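K Homology domain-containing protein (Aeropyrum pernix, PDB 1TUA) is of unknown function but contains two KH-like domains and probably binds RNA. Local coordinates at residues E24-I29 with I37-E42; V67-L72 with A139-Y144; V90-K95 with A153-A158. All coordinates share one frame; numbering follows the deposited sequence.

Interaction 1: E24-I29 with I37-E42; sequences EVKAEI and ITVDTE
K26 turns its CG into the space between its own backbone N and carbonyl carbon (chi1 73°), and beyond CG the chain runs out extended, carrying NZ toward the carbonyl of I37. The setting is a type I KH fold, in which helix 24-33 follows helix 15-19 and its GxxG loop and leads directly into strand 35-40. K26 thus spans from the helix to an edge strand of the three-stranded antiparallel sheet. Helix segment 24-29 and strand segment 37-40 run roughly antiparallel, at 147°, with their axes 9.5 Å apart at closest approach, as expected for a helix layered on a sheet.

Deeper in, I29 and I37 make the apolar part of the contact. With CG1 of I37 anti to the carbonyl carbon and chi2 extended at 176°, the strand residue sends CD1 out to the helix. There I37 CD1 lies 3.7 Å from I29 CG2 and 3.9 Å from I29 CB, and the two side chains cross at about a right angle. A63 and V66 of helix 57-72 also pack on I29, placing this pair in the hydrophobic interior.

Toward the periphery the character changes. The aliphatic part of K26 passes V39 with its CD 4.3 Å from V39 CG2, a looser touch, before the chain ends in its ammonium group. NZ makes no direct hydrogen bond to the strand. Instead, one water accepts from K26 NZ at 2.7 Å and donates to I37 O at 3.1 Å, bridging helix and strand.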
loop_
_atom_site.group_PDB
_atom_site.type_symbol
_atom_site.label_atom_id
_atom_site.label_comp_id
_atom_site.label_asym_id
_atom_site.label_seq_id
_atom_site.Cartn_x
_atom_site.Cartn_y
_atom_site.Cartn_z
ATOM N N GLU A 24 10.792 -1.605 18.120
ATOM C CA GLU A 24 9.877 -2.739 18.077
ATOM C C GLU A 24 9.287 -3.057 16.702
ATOM O O GLU A 24 9.014 -4.219 16.406
ATOM C CB GLU A 24 8.736 -2.531 19.079
ATOM C CG GLU A 24 7.932 -1.258 18.851
ATOM C CD GLU A 24 6.802 -1.097 19.854
ATOM O OE1 GLU A 24 7.055 -1.297 21.065
ATOM O OE2 GLU A 24 5.670 -0.765 19.432
ATOM N N VAL A 25 9.079 -2.037 15.871
ATOM C CA VAL A 25 8.511 -2.271 14.547
ATOM C C VAL A 25 9.518 -2.918 13.607
ATOM O O VAL A 25 9.221 -3.952 12.994
ATOM C CB VAL A 25 7.969 -0.970 13.909
ATOM C CG1 VAL A 25 7.584 -1.221 12.446
ATOM C CG2 VAL A 25 6.746 -0.492 14.681
ATOM N N LYS A 26 10.712 -2.346 13.487
ATOM C CA LYS A 26 11.688 -2.970 12.599
ATOM C C LYS A 26 12.058 -4.348 13.146
ATOM O O LYS A 26 12.327 -5.270 12.377
ATOM C CB LYS A 26 12.942 -2.104 12.430
ATOM C CG LYS A 26 13.856 -2.053 13.618
ATOM C CD LYS A 26 15.214 -1.498 13.220
ATOM C CE LYS A 26 16.193 -1.618 14.370
ATOM N NZ LYS A 26 17.583 -1.306 13.949
ATOM N N ALA A 27 12.058 -4.495 14.469
ATOM C CA ALA A 27 12.379 -5.784 15.087
ATOM C C ALA A 27 11.361 -6.842 14.674
ATOM O O ALA A 27 11.728 -7.975 14.379
ATOM C CB ALA A 27 12.398 -5.661 16.598
ATOM N N GLU A 28 10.083 -6.468 14.664
ATOM C CA GLU A 28 9.020 -7.391 14.286
ATOM C C GLU A 28 9.115 -7.740 12.800
ATOM O O GLU A 28 8.890 -8.890 12.414
ATOM C CB GLU A 28 7.652 -6.776 14.601
ATOM C CG GLU A 28 6.468 -7.721 14.430
ATOM C CD GLU A 28 6.622 -9.020 15.212
ATOM O OE1 GLU A 28 7.362 -9.043 16.224
ATOM O OE2 GLU A 28 5.989 -10.024 14.823
ATOM N N ILE A 29 9.452 -6.759 11.961
ATOM C CA ILE A 29 9.575 -7.045 10.531
ATOM C C ILE A 29 10.714 -8.043 10.334
ATOM O O ILE A 29 10.581 -9.018 9.589
ATOM C CB ILE A 29 9.883 -5.776 9.711
ATOM C CG1 ILE A 29 8.747 -4.769 9.862
ATOM C CG2 ILE A 29 10.044 -6.145 8.234
ATOM C CD1 ILE A 29 9.036 -3.425 9.217
ATOM N N ILE A 37 17.503 -5.298 9.243
ATOM C CA ILE A 37 17.206 -3.964 8.766
ATOM C C ILE A 37 18.078 -2.942 9.478
ATOM O O ILE A 37 18.095 -2.869 10.707
ATOM C CB ILE A 37 15.720 -3.633 9.006
ATOM C CG1 ILE A 37 14.846 -4.646 8.270
ATOM C CG2 ILE A 37 15.411 -2.225 8.531
ATOM C CD1 ILE A 37 13.355 -4.461 8.513
ATOM N N THR A 38 18.810 -2.161 8.696
ATOM C CA THR A 38 19.679 -1.140 9.258
ATOM C C THR A 38 19.139 0.227 8.849
ATOM O O THR A 38 18.704 0.430 7.711
ATOM C CB THR A 38 21.124 -1.318 8.766
ATOM O OG1 THR A 38 21.151 -1.236 7.339
ATOM C CG2 THR A 38 21.659 -2.675 9.184
ATOM N N VAL A 39 19.161 1.155 9.797
ATOM C CA VAL A 39 18.646 2.493 9.570
ATOM C C VAL A 39 19.731 3.562 9.534
ATOM O O VAL A 39 20.643 3.568 10.360
ATOM C CB VAL A 39 17.633 2.866 10.669
ATOM C CG1 VAL A 39 17.041 4.238 10.390
ATOM C CG2 VAL A 39 16.545 1.811 10.752
ATOM N N ASP A 40 19.624 4.457 8.559
ATOM C CA ASP A 40 20.550 5.572 8.402
ATOM C C ASP A 40 19.688 6.800 8.695
ATOM O O ASP A 40 19.091 7.369 7.780
ATOM C CB ASP A 40 21.063 5.630 6.964
ATOM C CG ASP A 40 22.070 6.744 6.745
ATOM O OD1 ASP A 40 21.927 7.824 7.362
ATOM O OD2 ASP A 40 23.001 6.542 5.936
ATOM N N THR A 41 19.612 7.203 9.962
ATOM C CA THR A 41 18.774 8.338 10.342
ATOM C C THR A 41 19.126 9.642 9.636
ATOM O O THR A 41 18.241 10.387 9.214
ATOM C CB THR A 41 18.818 8.593 11.859
ATOM O OG1 THR A 41 20.129 9.019 12.230
ATOM C CG2 THR A 41 18.470 7.332 12.622
ATOM N N GLU A 42 20.418 9.917 9.510
ATOM C CA GLU A 42 20.861 11.144 8.863
ATOM C C GLU A 42 20.402 11.252 7.411
ATOM O O GLU A 42 20.102 12.347 6.932
ATOM C CB GLU A 42 22.382 11.245 8.956
ATOM C CG GLU A 42 22.863 11.541 10.370
ATOM C CD GLU A 42 24.349 11.290 10.559
ATOM O OE1 GLU A 42 25.153 11.780 9.732
ATOM O OE2 GLU A 42 24.710 10.604 11.542
HETATM O O HOH W 1 18.951 -3.574 13.643
#

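Interaction 2: V67-L72 with A139-Y144; sequences VKAISL and AIIGDY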
loop_
_atom_site.group_PDB
_atom_site.type_symbol
_atom_site.label_atom_id
_atom_site.label_comp_id
_atom_site.label_asym_id
_atom_site.label_seq_id
_atom_site.Cartn_x
_atom_site.Cartn_y
_atom_site.Cartn_z
ATOM N N VAL A 67 8.202 -1.676 4.863
ATOM C CA VAL A 67 8.863 -0.410 5.179
ATOM C C VAL A 67 8.341 0.711 4.276
ATOM O O VAL A 67 8.053 1.813 4.739
ATOM C CB VAL A 67 10.391 -0.522 5.005
ATOM C CG1 VAL A 67 11.029 0.868 5.092
ATOM C CG2 VAL A 67 10.967 -1.445 6.082
ATOM N N LYS A 68 8.224 0.429 2.984
ATOM C CA LYS A 68 7.735 1.430 2.046
ATOM C C LYS A 68 6.309 1.837 2.400
ATOM O O LYS A 68 5.971 3.019 2.363
ATOM C CB LYS A 68 7.786 0.890 0.614
ATOM C CG LYS A 68 7.251 1.868 -0.423
ATOM C CD LYS A 68 7.295 1.270 -1.825
ATOM C CE LYS A 68 6.727 2.239 -2.866
ATOM N NZ LYS A 68 6.650 1.633 -4.238
ATOM N N ALA A 69 5.477 0.859 2.750
ATOM C CA ALA A 69 4.084 1.125 3.115
ATOM C C ALA A 69 3.973 2.027 4.356
ATOM O O ALA A 69 3.107 2.904 4.419
ATOM C CB ALA A 69 3.340 -0.196 3.346
ATOM N N ILE A 70 4.838 1.812 5.343
ATOM C CA ILE A 70 4.816 2.640 6.551
ATOM C C ILE A 70 5.276 4.056 6.202
ATOM O O ILE A 70 4.714 5.045 6.684
ATOM C CB ILE A 70 5.724 2.045 7.652
ATOM C CG1 ILE A 70 5.141 0.702 8.109
ATOM C CG2 ILE A 70 5.861 3.033 8.829
ATOM C CD1 ILE A 70 6.062 -0.093 9.011
ATOM N N SER A 71 6.294 4.145 5.354
ATOM C CA SER A 71 6.812 5.437 4.902
ATOM C C SER A 71 5.704 6.232 4.201
ATOM O O SER A 71 5.590 7.445 4.370
ATOM C CB SER A 71 7.982 5.216 3.935
ATOM O OG SER A 71 8.487 6.447 3.449
ATOM N N LEU A 72 4.885 5.535 3.420
ATOM C CA LEU A 72 3.781 6.162 2.694
ATOM C C LEU A 72 2.642 6.652 3.587
ATOM O O LEU A 72 1.797 7.441 3.149
ATOM C CB LEU A 72 3.235 5.196 1.641
ATOM C CG LEU A 72 4.145 5.018 0.422
ATOM C CD1 LEU A 72 3.676 3.837 -0.404
ATOM C CD2 LEU A 72 4.144 6.296 -0.405
ATOM N N ALA A 139 -1.834 5.157 -1.119
ATOM C CA ALA A 139 -1.288 3.803 -1.094
ATOM C C ALA A 139 -2.399 2.777 -0.884
ATOM O O ALA A 139 -3.313 2.990 -0.083
ATOM C CB ALA A 139 -0.243 3.689 0.013
ATOM N N ILE A 140 -2.292 1.654 -1.590
ATOM C CA ILE A 140 -3.293 0.597 -1.537
ATOM C C ILE A 140 -2.655 -0.767 -1.307
ATOM O O ILE A 140 -1.677 -1.112 -1.962
ATOM C CB ILE A 140 -4.056 0.527 -2.880
ATOM C CG1 ILE A 140 -4.653 1.896 -3.215
ATOM C CG2 ILE A 140 -5.123 -0.563 -2.828
ATOM C CD1 ILE A 140 -5.017 2.061 -4.690
ATOM N N ILE A 141 -3.226 -1.542 -0.392
ATOM C CA ILE A 141 -2.740 -2.888 -0.108
ATOM C C ILE A 141 -3.870 -3.884 -0.338
ATOM O O ILE A 141 -4.953 -3.738 0.231
ATOM C CB ILE A 141 -2.268 -3.041 1.361
ATOM C CG1 ILE A 141 -1.075 -2.112 1.641
ATOM C CG2 ILE A 141 -1.889 -4.499 1.622
ATOM C CD1 ILE A 141 -0.730 -1.971 3.112
ATOM N N GLY A 142 -3.612 -4.891 -1.170
ATOM C CA GLY A 142 -4.608 -5.919 -1.453
ATOM C C GLY A 142 -4.048 -6.897 -2.471
ATOM O O GLY A 142 -2.892 -6.748 -2.870
ATOM N N ASP A 143 -4.816 -7.904 -2.892
ATOM C CA ASP A 143 -4.268 -8.803 -3.905
ATOM C C ASP A 143 -4.280 -8.047 -5.229
ATOM O O ASP A 143 -4.952 -7.021 -5.359
ATOM C CB ASP A 143 -5.030 -10.150 -3.998
ATOM C CG ASP A 143 -6.488 -10.001 -4.370
ATOM O OD1 ASP A 143 -6.796 -9.350 -5.387
ATOM O OD2 ASP A 143 -7.337 -10.561 -3.646
ATOM N N TYR A 144 -3.524 -8.540 -6.201
ATOM C CA TYR A 144 -3.400 -7.873 -7.490
ATOM C C TYR A 144 -4.648 -7.257 -8.116
ATOM O O TYR A 144 -4.687 -6.054 -8.362
ATOM C CB TYR A 144 -2.763 -8.811 -8.518
ATOM C CG TYR A 144 -2.497 -8.106 -9.823
ATOM C CD1 TYR A 144 -1.510 -7.127 -9.917
ATOM C CD2 TYR A 144 -3.280 -8.362 -10.946
ATOM C CE1 TYR A 144 -1.311 -6.416 -11.095
ATOM C CE2 TYR A 144 -3.091 -7.655 -12.132
ATOM C CZ TYR A 144 -2.107 -6.684 -12.198
ATOM O OH TYR A 144 -1.926 -5.974 -13.362
#
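A small, wholly apolar contact joins the two halves of the protein close to the centre of the chain, where the C-terminal part of helix 57-72 meets the central strand, 137-141, of the second KH sheet. The four side chains that take part are all buried. L72 comes closest. With CG anti to the carbonyl carbon and the chain extended to CD1 (chi2 168°), L72 brings CD1 to 3.9 Å from A139 CB, and the CB atoms of L72 and A139 themselves are 4.1 Å apart. The short alanine side chain goes with a close backbone approach, the CA atoms of L72 and A139 being 6.8 Å apart. One turn earlier on the helix, A69 offers its CB to the CD1 of I141 at 4.4 Å, reversing the pairing so that the longer side chain now comes from the strand. F74, in the loop after the helix, touches both A139 and I141, and L72 also packs on V91 of the adjacent strand. A helix is thus placed against the sheet of the following domain, consistent with a four-layer alpha-beta sandwich. With no hydrogen bond or salt bridge between the segments, this contact rests on the burial of carbon surface rather than on directional bonds.

Interaction 3: V90-K95 with A153-A158; sequences VVVDLK and AIEMLA
V92 points its side chain from strand 87-93 to helix 144-158, giving a compact example of helix-on-sheet packing in the second KH fold. V92 CB already lies 4.4 Å from I154 CG2. From there the valine forks: V92 CG1, anti to the backbone N (chi1 173°), reaches I154 CG2 at 4.2 Å and the aliphatic CG of E155, also at 4.2 Å. On the other branch, V92 CG2 is 4.4 Å from both I154 CG2 and E155 CG. V92 therefore fits between two successive helix residues, one contributing a buried methyl and the other the carbon portion of a partly exposed acidic side chain.

Two residues on, L94 continues the contact where the strand has given way to a turn. Its CB direction does not face the helix, but the branch carries L94 CD2 to within 4.1 Å of the CB of A158. L105, I108 and I112 of helix 102-113 also pack on L94, so this leucine joins two helices to the end of the strand. I112 touches I154 as well, closing the apolar cluster from the side of helix 102-113.

Between V92 and L94, D93 turns to local work. The side chain caps the turn leading into helix 95-98, D93 OD1 accepting from K95 N at 2.9 Å, in a somewhat bent bond with an N-H...O angle of 141°.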
loop_
_atom_site.group_PDB
_atom_site.type_symbol
_atom_site.label_atom_id
_atom_site.label_comp_id
_atom_site.label_asym_id
_atom_site.label_seq_id
_atom_site.Cartn_x
_atom_site.Cartn_y
_atom_site.Cartn_z
ATOM N N VAL A 90 0.203 -0.964 -4.077
ATOM C CA VAL A 90 0.036 -0.158 -5.280
ATOM C C VAL A 90 -0.093 1.278 -4.824
ATOM O O VAL A 90 -0.742 1.554 -3.817
ATOM C CB VAL A 90 -1.219 -0.557 -6.055
ATOM C CG1 VAL A 90 -1.473 0.443 -7.180
ATOM C CG2 VAL A 90 -1.041 -1.957 -6.614
ATOM N N VAL A 91 0.526 2.195 -5.559
ATOM C CA VAL A 91 0.475 3.601 -5.181
ATOM C C VAL A 91 -0.008 4.494 -6.305
ATOM O O VAL A 91 0.378 4.320 -7.459
ATOM C CB VAL A 91 1.867 4.108 -4.735
ATOM C CG1 VAL A 91 1.795 5.588 -4.373
ATOM C CG2 VAL A 91 2.367 3.297 -3.550
ATOM N N VAL A 92 -0.867 5.446 -5.954
ATOM C CA VAL A 92 -1.376 6.419 -6.909
ATOM C C VAL A 92 -0.757 7.758 -6.516
ATOM O O VAL A 92 -1.020 8.277 -5.430
ATOM C CB VAL A 92 -2.911 6.533 -6.845
ATOM C CG1 VAL A 92 -3.389 7.673 -7.726
ATOM C CG2 VAL A 92 -3.541 5.229 -7.304
ATOM N N ASP A 93 0.098 8.297 -7.378
ATOM C CA ASP A 93 0.726 9.580 -7.087
ATOM C C ASP A 93 -0.197 10.649 -7.659
ATOM O O ASP A 93 -0.282 10.821 -8.878
ATOM C CB ASP A 93 2.106 9.677 -7.741
ATOM C CG ASP A 93 2.891 10.885 -7.255
ATOM O OD1 ASP A 93 2.333 12.003 -7.274
ATOM O OD2 ASP A 93 4.062 10.719 -6.852
ATOM N N LEU A 94 -0.889 11.363 -6.773
ATOM C CA LEU A 94 -1.838 12.381 -7.195
ATOM C C LEU A 94 -1.231 13.545 -7.979
ATOM O O LEU A 94 -1.946 14.241 -8.701
ATOM C CB LEU A 94 -2.619 12.898 -5.979
ATOM C CG LEU A 94 -3.426 11.828 -5.224
ATOM C CD1 LEU A 94 -4.111 12.441 -4.019
ATOM C CD2 LEU A 94 -4.458 11.204 -6.154
ATOM N N LYS A 95 0.074 13.765 -7.853
ATOM C CA LYS A 95 0.690 14.855 -8.596
ATOM C C LYS A 95 0.736 14.523 -10.085
ATOM O O LYS A 95 0.981 15.396 -10.923
ATOM C CB LYS A 95 2.089 15.155 -8.060
ATOM C CG LYS A 95 2.063 15.868 -6.723
ATOM C CD LYS A 95 3.440 16.322 -6.301
ATOM C CE LYS A 95 3.373 17.082 -4.985
ATOM N NZ LYS A 95 4.723 17.469 -4.484
ATOM N N ALA A 153 -10.486 3.156 -9.300
ATOM C CA ALA A 153 -11.531 3.957 -8.666
ATOM C C ALA A 153 -10.948 5.262 -8.112
ATOM O O ALA A 153 -11.542 6.336 -8.266
ATOM C CB ALA A 153 -12.199 3.163 -7.553
ATOM N N ILE A 154 -9.785 5.165 -7.467
ATOM C CA ILE A 154 -9.121 6.343 -6.916
ATOM C C ILE A 154 -8.751 7.310 -8.041
ATOM O O ILE A 154 -8.959 8.515 -7.925
ATOM C CB ILE A 154 -7.834 5.966 -6.152
ATOM C CG1 ILE A 154 -8.180 5.113 -4.925
ATOM C CG2 ILE A 154 -7.085 7.233 -5.745
ATOM C CD1 ILE A 154 -9.004 5.840 -3.892
ATOM N N GLU A 155 -8.199 6.783 -9.130
ATOM C CA GLU A 155 -7.834 7.636 -10.253
ATOM C C GLU A 155 -9.076 8.332 -10.826
ATOM O O GLU A 155 -9.036 9.528 -11.138
ATOM C CB GLU A 155 -7.134 6.812 -11.334
ATOM C CG GLU A 155 -5.788 6.264 -10.890
ATOM C CD GLU A 155 -5.163 5.323 -11.910
ATOM O OE1 GLU A 155 -5.884 4.447 -12.442
ATOM O OE2 GLU A 155 -3.949 5.452 -12.171
ATOM N N MET A 156 -10.175 7.590 -10.957
ATOM C CA MET A 156 -11.423 8.155 -11.481
ATOM C C MET A 156 -11.917 9.313 -10.605
ATOM O O MET A 156 -12.405 10.319 -11.118
ATOM C CB MET A 156 -12.509 7.077 -11.576
ATOM C CG MET A 156 -12.333 6.092 -12.735
ATOM S SD MET A 156 -13.497 4.705 -12.663
ATOM C CE MET A 156 -15.001 5.458 -13.155
ATOM N N LEU A 157 -11.791 9.175 -9.287
ATOM C CA LEU A 157 -12.223 10.240 -8.386
ATOM C C LEU A 157 -11.288 11.437 -8.499
ATOM O O LEU A 157 -11.734 12.581 -8.445
ATOM C CB LEU A 157 -12.259 9.756 -6.931
ATOM C CG LEU A 157 -13.360 8.768 -6.541
ATOM C CD1 LEU A 157 -13.240 8.428 -5.060
ATOM C CD2 LEU A 157 -14.719 9.372 -6.832
ATOM N N ALA A 158 -9.992 11.170 -8.661
ATOM C CA ALA A 158 -9.003 12.240 -8.777
ATOM C C ALA A 158 -9.206 13.008 -10.074
ATOM O O ALA A 158 -8.677 14.105 -10.247
ATOM C CB ALA A 158 -7.589 11.665 -8.731
#

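From the N terminus, interaction 1 is completed first, closing a short helix-to-strand connection inside the first KH fold. Interaction 2 opens later, on helix 57-72, and the two meet through V25 against I70 and I29 against V67. Before interaction 2 closes, interaction 3 opens at strand 87-93. Strand 137-141 then completes interaction 2, and helix 144-158 completes interaction 3, so these two loops cross. They share one sheet, where I140 N probably hydrogen-bonds to V90 O between neighbouring strands. Interactions 1 and 3 lie on opposite sides of the chain's centre, about 29 Å apart between centres, and interaction 2 joins their two halves.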